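Local coordinates for structural polyprotein, VP1 (Israeli acute paralysis virus, PDB 5CDD) that probably serves as a structural protein of the virus shell, forming one of the capsid subunits cut from a longer polyprotein, at residues R75-S79 and A181-N185; L84-G90 and F188-I194; F113-Y119 and D161-S167. All blocks are in the same frame, centred on the assembly; numbering follows the deposited sequence.

Interaction 1: residues R75-S79 and A181-N185; sequences RDYMS and ARAGN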
# COMPACT_ATOMS: atom_id res chain seq x y z
N ARG A 75 14.44 -28.96 36.65
CA ARG A 75 13.01 -29.05 36.40
C ARG A 75 12.61 -28.37 35.09
O ARG A 75 11.95 -28.98 34.25
CB ARG A 75 12.22 -28.43 37.55
CG ARG A 75 10.71 -28.52 37.37
CD ARG A 75 9.94 -27.73 38.41
NE ARG A 75 8.51 -27.69 38.09
CZ ARG A 75 7.62 -26.96 38.75
NH1 ARG A 75 7.99 -26.21 39.78
NH2 ARG A 75 6.34 -26.98 38.39
N ASP A 76 13.00 -27.10 34.92
CA ASP A 76 12.66 -26.37 33.70
C ASP A 76 13.68 -26.64 32.59
O ASP A 76 14.68 -27.33 32.81
CB ASP A 76 12.57 -24.86 33.97
CG ASP A 76 13.93 -24.22 34.18
OD1 ASP A 76 13.99 -22.97 34.20
OD2 ASP A 76 14.93 -24.95 34.32
N TYR A 77 13.44 -26.09 31.41
CA TYR A 77 14.33 -26.30 30.28
C TYR A 77 15.71 -25.67 30.44
O TYR A 77 16.72 -26.29 30.10
CB TYR A 77 13.69 -25.79 28.99
CG TYR A 77 12.43 -26.53 28.60
CD1 TYR A 77 12.34 -27.92 28.74
CD2 TYR A 77 11.33 -25.86 28.06
CE1 TYR A 77 11.20 -28.61 28.36
CE2 TYR A 77 10.18 -26.55 27.68
CZ TYR A 77 10.13 -27.92 27.83
OH TYR A 77 8.99 -28.61 27.46
N MET A 78 15.76 -24.45 30.96
CA MET A 78 17.05 -23.79 31.15
C MET A 78 17.96 -24.60 32.05
O MET A 78 19.15 -24.75 31.78
CB MET A 78 16.86 -22.38 31.72
CG MET A 78 16.40 -21.37 30.70
SD MET A 78 16.49 -19.69 31.31
CE MET A 78 18.22 -19.36 31.12
N SER A 79 17.40 -25.14 33.13
CA SER A 79 18.17 -25.94 34.07
C SER A 79 18.49 -27.31 33.48
O SER A 79 19.65 -27.73 33.44
CB SER A 79 17.40 -26.12 35.37
OG SER A 79 18.11 -26.95 36.27
N ALA A 181 8.23 -18.04 36.38
CA ALA A 181 8.51 -18.75 35.14
C ALA A 181 9.61 -17.98 34.43
O ALA A 181 9.60 -16.75 34.39
CB ALA A 181 7.26 -18.80 34.28
N ARG A 182 10.58 -18.70 33.86
CA ARG A 182 11.68 -18.04 33.16
C ARG A 182 11.97 -18.63 31.79
O ARG A 182 11.39 -19.63 31.38
CB ARG A 182 12.95 -18.10 34.00
CG ARG A 182 13.51 -19.50 34.17
CD ARG A 182 14.87 -19.48 34.84
NE ARG A 182 15.38 -20.83 35.06
CZ ARG A 182 16.55 -21.10 35.61
NH1 ARG A 182 17.35 -20.12 36.00
NH2 ARG A 182 16.93 -22.37 35.77
N ALA A 183 12.90 -17.98 31.10
CA ALA A 183 13.34 -18.37 29.77
C ALA A 183 14.49 -17.43 29.42
O ALA A 183 14.75 -16.49 30.16
CB ALA A 183 12.21 -18.22 28.76
N GLY A 184 15.17 -17.70 28.32
CA GLY A 184 16.26 -16.82 27.93
C GLY A 184 15.72 -15.76 26.99
O GLY A 184 14.63 -15.92 26.45
N ASN A 185 16.46 -14.68 26.79
CA ASN A 185 16.00 -13.64 25.88
C ASN A 185 16.24 -14.18 24.47
O ASN A 185 16.63 -15.34 24.31
CB ASN A 185 16.73 -12.32 26.12
CG ASN A 185 18.16 -12.34 25.66
OD1 ASN A 185 18.78 -13.39 25.55
ND2 ASN A 185 18.72 -11.16 25.42
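Asp76 and Arg182 form the charged half of this contact, a buried salt bridge between the start of helix 77-82 and strand 176-184. Arg182 NE gives Asp76 OD1 a nearly straight bond of 2.7 Å (173°) on its syn lone pair, while the weak bond from Arg182 NH2 to the same oxygen is longer, 3.4 Å. Although the two side chains cross at about a right angle, carboxylate and guanidinium lie nearly coplanar, 17° apart. Arg182 CG sits between its backbone N and carbonyl carbon (chi1 67°), and from there the chain runs extended to NE, carrying the guanidinium to the helix start. Asp71, from helix 64-73, is a second acidic partner of Arg182 NH2.

The carboxylate also works within its own segment. Asp76 is the N-cap of helix 77-82, and OD2 accepts from Ser79 N at 2.7 Å, so one oxygen holds the helix end and the other the strand. In this beta-sandwich capsid protein the short helix thus packs over a strand of the larger sheet.

Van der Waals contacts complete the joint. Met78 CB lies over one face of the guanidinium, and Ser79 CB approaches its edge, 3.8 Å from Arg182 NH2. Met78 SD rests on the strand backbone, 3.6 Å from Ala183 C and 3.8 Å from Gly184 N, and against Arg182 CD at 3.9 Å.

Interaction 2: residues L84-G90 and F188-I194; sequences LYRFYRG and FTFGWMI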
# COMPACT_ATOMS: atom_id res chain seq x y z
N LEU A 84 23.85 -30.30 29.76
CA LEU A 84 24.45 -30.90 28.56
C LEU A 84 25.56 -30.03 27.97
O LEU A 84 26.26 -30.44 27.05
CB LEU A 84 23.39 -31.13 27.49
CG LEU A 84 22.27 -32.12 27.76
CD1 LEU A 84 21.29 -32.12 26.59
CD2 LEU A 84 22.85 -33.51 27.96
N TYR A 85 25.73 -28.83 28.52
CA TYR A 85 26.74 -27.89 28.02
C TYR A 85 27.59 -27.33 29.16
O TYR A 85 27.30 -27.56 30.33
CB TYR A 85 26.05 -26.75 27.28
CG TYR A 85 25.15 -27.25 26.16
CD1 TYR A 85 25.68 -27.56 24.91
CD2 TYR A 85 23.79 -27.45 26.38
CE1 TYR A 85 24.87 -28.07 23.89
CE2 TYR A 85 22.97 -27.96 25.37
CZ TYR A 85 23.52 -28.27 24.13
OH TYR A 85 22.72 -28.79 23.14
N ARG A 86 28.64 -26.58 28.81
CA ARG A 86 29.53 -26.00 29.81
C ARG A 86 29.45 -24.48 29.92
O ARG A 86 29.74 -23.92 30.97
CB ARG A 86 30.98 -26.40 29.53
CG ARG A 86 31.96 -25.92 30.59
CD ARG A 86 31.71 -26.60 31.92
NE ARG A 86 32.07 -28.01 31.89
CZ ARG A 86 31.62 -28.93 32.75
NH1 ARG A 86 30.77 -28.58 33.70
NH2 ARG A 86 32.01 -30.19 32.64
N PHE A 87 29.05 -23.82 28.83
CA PHE A 87 28.97 -22.36 28.82
C PHE A 87 27.59 -21.86 28.40
O PHE A 87 26.83 -22.58 27.75
CB PHE A 87 30.00 -21.79 27.85
CG PHE A 87 31.42 -22.11 28.20
CD1 PHE A 87 32.09 -21.40 29.19
CD2 PHE A 87 32.09 -23.14 27.55
CE1 PHE A 87 33.41 -21.69 29.51
CE2 PHE A 87 33.41 -23.45 27.86
CZ PHE A 87 34.07 -22.72 28.85
N TYR A 88 27.29 -20.62 28.78
CA TYR A 88 26.03 -19.99 28.41
C TYR A 88 26.35 -18.60 27.88
O TYR A 88 27.46 -18.11 28.05
CB TYR A 88 25.06 -19.93 29.60
CG TYR A 88 25.36 -18.88 30.65
CD1 TYR A 88 25.10 -17.53 30.41
CD2 TYR A 88 25.87 -19.24 31.89
CE1 TYR A 88 25.34 -16.57 31.39
CE2 TYR A 88 26.11 -18.29 32.88
CZ TYR A 88 25.84 -16.96 32.62
OH TYR A 88 26.07 -16.02 33.60
N ARG A 89 25.37 -17.96 27.25
CA ARG A 89 25.59 -16.64 26.68
C ARG A 89 24.27 -16.00 26.28
O ARG A 89 23.42 -16.65 25.68
CB ARG A 89 26.51 -16.79 25.47
CG ARG A 89 26.76 -15.53 24.69
CD ARG A 89 25.92 -15.49 23.43
NE ARG A 89 26.45 -14.51 22.50
CZ ARG A 89 25.92 -14.22 21.32
NH1 ARG A 89 24.82 -14.85 20.91
NH2 ARG A 89 26.49 -13.32 20.53
N GLY A 90 24.10 -14.73 26.62
CA GLY A 90 22.87 -14.04 26.29
C GLY A 90 22.07 -13.65 27.51
O GLY A 90 22.38 -14.07 28.63
N PHE A 188 19.86 -15.71 24.20
CA PHE A 188 20.35 -16.75 25.11
C PHE A 188 20.56 -18.11 24.47
O PHE A 188 19.71 -18.59 23.72
CB PHE A 188 19.38 -16.91 26.29
CG PHE A 188 19.92 -17.79 27.38
CD1 PHE A 188 20.82 -17.29 28.31
CD2 PHE A 188 19.56 -19.13 27.45
CE1 PHE A 188 21.37 -18.12 29.29
CE2 PHE A 188 20.11 -19.97 28.42
CZ PHE A 188 21.02 -19.46 29.34
N THR A 189 21.70 -18.72 24.78
CA THR A 189 22.04 -20.04 24.25
C THR A 189 23.15 -20.68 25.07
O THR A 189 23.88 -20.01 25.80
CB THR A 189 22.51 -19.94 22.77
OG1 THR A 189 22.73 -21.26 22.25
CG2 THR A 189 23.82 -19.16 22.68
N PHE A 190 23.25 -22.00 24.95
CA PHE A 190 24.29 -22.77 25.64
C PHE A 190 25.32 -23.16 24.58
O PHE A 190 25.02 -23.15 23.39
CB PHE A 190 23.71 -24.04 26.26
CG PHE A 190 22.80 -23.78 27.43
CD1 PHE A 190 23.22 -23.03 28.50
CD2 PHE A 190 21.51 -24.30 27.45
CE1 PHE A 190 22.38 -22.78 29.58
CE2 PHE A 190 20.66 -24.06 28.52
CZ PHE A 190 21.10 -23.30 29.59
N GLY A 191 26.52 -23.50 25.03
CA GLY A 191 27.56 -23.87 24.09
C GLY A 191 28.57 -24.85 24.64
O GLY A 191 28.73 -24.97 25.85
N TRP A 192 29.25 -25.55 23.74
CA TRP A 192 30.26 -26.54 24.12
C TRP A 192 29.77 -27.82 24.77
O TRP A 192 30.16 -28.17 25.89
CB TRP A 192 31.32 -25.92 25.03
CG TRP A 192 32.70 -26.44 24.78
CD1 TRP A 192 33.10 -27.75 24.77
CD2 TRP A 192 33.87 -25.67 24.51
NE1 TRP A 192 34.45 -27.83 24.51
CE2 TRP A 192 34.94 -26.57 24.34
CE3 TRP A 192 34.11 -24.29 24.38
CZ2 TRP A 192 36.24 -26.14 24.06
CZ3 TRP A 192 35.40 -23.87 24.10
CH2 TRP A 192 36.45 -24.79 23.94
N MET A 193 28.90 -28.53 24.06
CA MET A 193 28.31 -29.77 24.54
C MET A 193 29.23 -30.76 25.25
O MET A 193 30.34 -31.03 24.79
CB MET A 193 27.59 -30.47 23.39
CG MET A 193 26.84 -31.72 23.79
SD MET A 193 26.25 -32.59 22.34
CE MET A 193 24.73 -31.72 22.07
N ILE A 194 28.75 -31.31 26.36
CA ILE A 194 29.51 -32.28 27.14
C ILE A 194 28.63 -33.49 27.44
O ILE A 194 27.57 -33.66 26.83
CB ILE A 194 30.00 -31.66 28.47
CG1 ILE A 194 28.82 -31.04 29.22
CG2 ILE A 194 31.06 -30.60 28.18
CD1 ILE A 194 29.20 -30.41 30.55
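Phe87 and Gly191 open a short antiparallel ladder between strands 87-89 and 189-191, whose axes run at 149° and approach to 4.6 Å. Gly191 N binds Phe87 O at 2.9 Å; Gly191 O takes Phe87 N and, weakly, Arg86 N, which makes a classic beta bulge. Thr189 N to Arg89 O (2.8 Å) closes one end, and beyond the bulge Ile194 N reaches Leu84 O at 2.7 Å.

Tyr85 lies across Phe190 CB, its CD2 3.4 Å away; the two ring planes are nearly parallel (13°) but slid apart with little overlap. Met193 CB meets the same tyrosine at CE1, and Tyr85 OH bonds the carbonyl O of Glu53 of a neighbouring polyprotein chain. Ile194 CD1 sits over the centre of the Arg86 guanidinium, 3.5 Å above its plane; Arg86 bends at chi2 and chi3, and its NH1 donates to the carbonyl O of Arg106 of another polyprotein chain. Phe87 and Trp192 run side by side, rings oblique, with Phe87 CE2 3.6 Å from Trp192 CE3.

Such a bulged pair, short strand 189-191 along the start of strand 87-98, fits the jelly-roll beta sandwich of picornavirus-like capsid proteins.

Interaction 3: residues F113-Y119 and D161-S167; sequences FLMPRNY and DKGYDSS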
# COMPACT_ATOMS: atom_id res chain seq x y z
N PHE A 113 15.23 -4.49 39.30
CA PHE A 113 16.43 -3.76 38.92
C PHE A 113 17.50 -4.72 38.40
O PHE A 113 17.29 -5.93 38.32
CB PHE A 113 17.01 -3.02 40.13
CG PHE A 113 16.02 -2.19 40.87
CD1 PHE A 113 15.80 -0.86 40.53
CD2 PHE A 113 15.29 -2.73 41.93
CE1 PHE A 113 14.88 -0.08 41.23
CE2 PHE A 113 14.37 -1.96 42.63
CZ PHE A 113 14.16 -0.63 42.28
N LEU A 114 18.65 -4.16 38.04
CA LEU A 114 19.78 -4.94 37.58
C LEU A 114 20.77 -5.00 38.73
O LEU A 114 20.72 -4.18 39.65
CB LEU A 114 20.45 -4.29 36.37
CG LEU A 114 19.83 -4.42 34.99
CD1 LEU A 114 20.69 -3.67 33.98
CD2 LEU A 114 19.72 -5.89 34.60
N MET A 115 21.68 -5.96 38.67
CA MET A 115 22.70 -6.10 39.69
C MET A 115 23.68 -7.18 39.27
O MET A 115 23.28 -8.22 38.75
CB MET A 115 22.07 -6.43 41.05
CG MET A 115 21.54 -7.83 41.17
SD MET A 115 22.43 -8.64 42.50
CE MET A 115 21.76 -7.79 43.93
N PRO A 116 24.98 -6.93 39.47
CA PRO A 116 26.02 -7.89 39.11
C PRO A 116 25.72 -9.27 39.66
O PRO A 116 25.36 -9.42 40.83
CB PRO A 116 27.26 -7.27 39.74
CG PRO A 116 26.99 -5.80 39.63
CD PRO A 116 25.55 -5.72 40.08
N ARG A 117 25.86 -10.28 38.81
CA ARG A 117 25.58 -11.64 39.22
C ARG A 117 26.36 -12.03 40.47
O ARG A 117 27.56 -11.80 40.57
CB ARG A 117 25.92 -12.60 38.08
CG ARG A 117 25.53 -14.04 38.34
CD ARG A 117 25.60 -14.84 37.05
NE ARG A 117 24.64 -14.36 36.07
CZ ARG A 117 23.32 -14.43 36.24
NH1 ARG A 117 22.82 -14.97 37.34
NH2 ARG A 117 22.50 -13.96 35.30
N ASN A 118 25.65 -12.60 41.43
CA ASN A 118 26.21 -13.05 42.70
C ASN A 118 26.59 -11.95 43.69
O ASN A 118 27.37 -12.19 44.61
CB ASN A 118 27.41 -13.96 42.45
CG ASN A 118 27.02 -15.24 41.74
OD1 ASN A 118 26.12 -15.96 42.18
ND2 ASN A 118 27.69 -15.53 40.64
N TYR A 119 26.04 -10.76 43.49
CA TYR A 119 26.28 -9.65 44.41
C TYR A 119 25.13 -9.73 45.41
O TYR A 119 24.11 -10.35 45.12
CB TYR A 119 26.19 -8.31 43.67
CG TYR A 119 27.52 -7.71 43.26
CD1 TYR A 119 28.50 -8.47 42.62
CD2 TYR A 119 27.76 -6.35 43.45
CE1 TYR A 119 29.70 -7.89 42.19
CE2 TYR A 119 28.95 -5.75 43.02
CZ TYR A 119 29.91 -6.53 42.39
OH TYR A 119 31.08 -5.93 41.95
N ASP A 161 32.36 -16.77 39.05
CA ASP A 161 31.63 -15.63 38.50
C ASP A 161 31.22 -14.67 39.62
O ASP A 161 30.28 -14.94 40.37
CB ASP A 161 30.37 -16.09 37.76
CG ASP A 161 29.69 -14.95 37.00
OD1 ASP A 161 29.58 -13.83 37.55
OD2 ASP A 161 29.26 -15.19 35.86
N LYS A 162 31.93 -13.56 39.73
CA LYS A 162 31.61 -12.57 40.75
C LYS A 162 31.40 -11.21 40.11
O LYS A 162 32.31 -10.38 40.07
CB LYS A 162 32.73 -12.48 41.78
CG LYS A 162 32.52 -11.40 42.84
CD LYS A 162 31.34 -11.69 43.76
CE LYS A 162 31.15 -10.57 44.77
NZ LYS A 162 30.12 -10.89 45.79
N GLY A 163 30.19 -10.99 39.61
CA GLY A 163 29.88 -9.72 38.98
C GLY A 163 30.44 -9.57 37.58
O GLY A 163 30.74 -8.46 37.15
N TYR A 164 30.58 -10.69 36.86
CA TYR A 164 31.10 -10.64 35.50
C TYR A 164 30.02 -10.19 34.53
O TYR A 164 30.29 -9.45 33.58
CB TYR A 164 31.62 -12.02 35.07
CG TYR A 164 32.85 -12.48 35.83
CD1 TYR A 164 33.80 -11.57 36.27
CD2 TYR A 164 33.06 -13.84 36.08
CE1 TYR A 164 34.95 -11.99 36.95
CE2 TYR A 164 34.21 -14.28 36.75
CZ TYR A 164 35.14 -13.35 37.19
OH TYR A 164 36.27 -13.77 37.86
N ASP A 165 28.79 -10.64 34.78
CA ASP A 165 27.65 -10.28 33.96
C ASP A 165 26.52 -9.78 34.86
O ASP A 165 26.59 -9.90 36.08
CB ASP A 165 27.20 -11.48 33.13
CG ASP A 165 26.81 -12.67 33.98
OD1 ASP A 165 27.59 -13.03 34.90
OD2 ASP A 165 25.74 -13.26 33.74
N SER A 166 25.49 -9.23 34.24
CA SER A 166 24.34 -8.69 34.96
C SER A 166 23.31 -9.74 35.38
O SER A 166 23.22 -10.81 34.79
CB SER A 166 23.65 -7.62 34.11
OG SER A 166 23.37 -8.13 32.81
N SER A 167 22.56 -9.40 36.42
CA SER A 167 21.53 -10.28 36.95
C SER A 167 20.32 -9.44 37.35
O SER A 167 20.35 -8.21 37.24
CB SER A 167 22.07 -11.05 38.16
OG SER A 167 21.09 -11.91 38.70
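Arg117 meets Asp165 through both backbone and side chain. Its N binds Asp165 O at 2.9 Å, nearly straight at 173°, and its NE donates to Asp165 OD2 at 2.8 Å in a salt bridge that lies within the guanidinium plane but 29° out of the carboxylate plane, on the syn side. CG stands opposite the backbone N, and a bend at chi3 (-64°) turns the guanidinium back toward the acid. Asp165 OD2 has a second partner in the hydroxyl of Tyr88, from strand 87-98.

Ser167 lies on the other strand of the ladder. Its CB comes over one face of the Arg117 guanidinium, offset toward the rim, and 3.7 Å from Arg117 CA. Backbone bonds pair it with Met115: Met115 N to Ser167 O at 3.0 Å, with a weak return bond. These are the ends of strands 110-116 and 166-172, antiparallel neighbours in the four-stranded sheet of the capsid beta-sandwich. Past the pair, Pro116 to Tyr119 form a type II beta turn.

Around Arg117, further ties hold the turn to the facing loop. Arg117 O accepts from Gly163 N in the carbonyl plane, Asn118 ND2 donates to Asp161 O at 2.7 Å, and Lys162 NZ bonds to Asn118 O at 3.3 Å. Gly163 has no side chain, which lets its CA come within 3.7 Å of Tyr119 CE1; its positive phi also favours glycine. The ring of Tyr119 lies against Pro116, whose CB is centred over one face, while Lys162 CE approaches it obliquely.

How the interactions relate
Along the chain the first segments come in the order 75-79, 84-90, 113-119 and the second in the order 161-167, 181-185, 188-194, so interactions 1 and 2 cross while interaction 3 is nested inside the loops closed by both. The centres of interactions 1 and 2 lie 13 Å apart, and they touch where Met78 packs on Phe188 and Phe190; both reach the larger sheet, interaction 1 through strand 176-184 and interaction 2 through the neighbouring strand 87-98. Interaction 3 sits about 18 Å from each centre, in the four-stranded sheet. The hydrogen bond from interaction 2 to interaction 3, between Tyr88 and Asp165, connects the two sheets of the capsid sandwich.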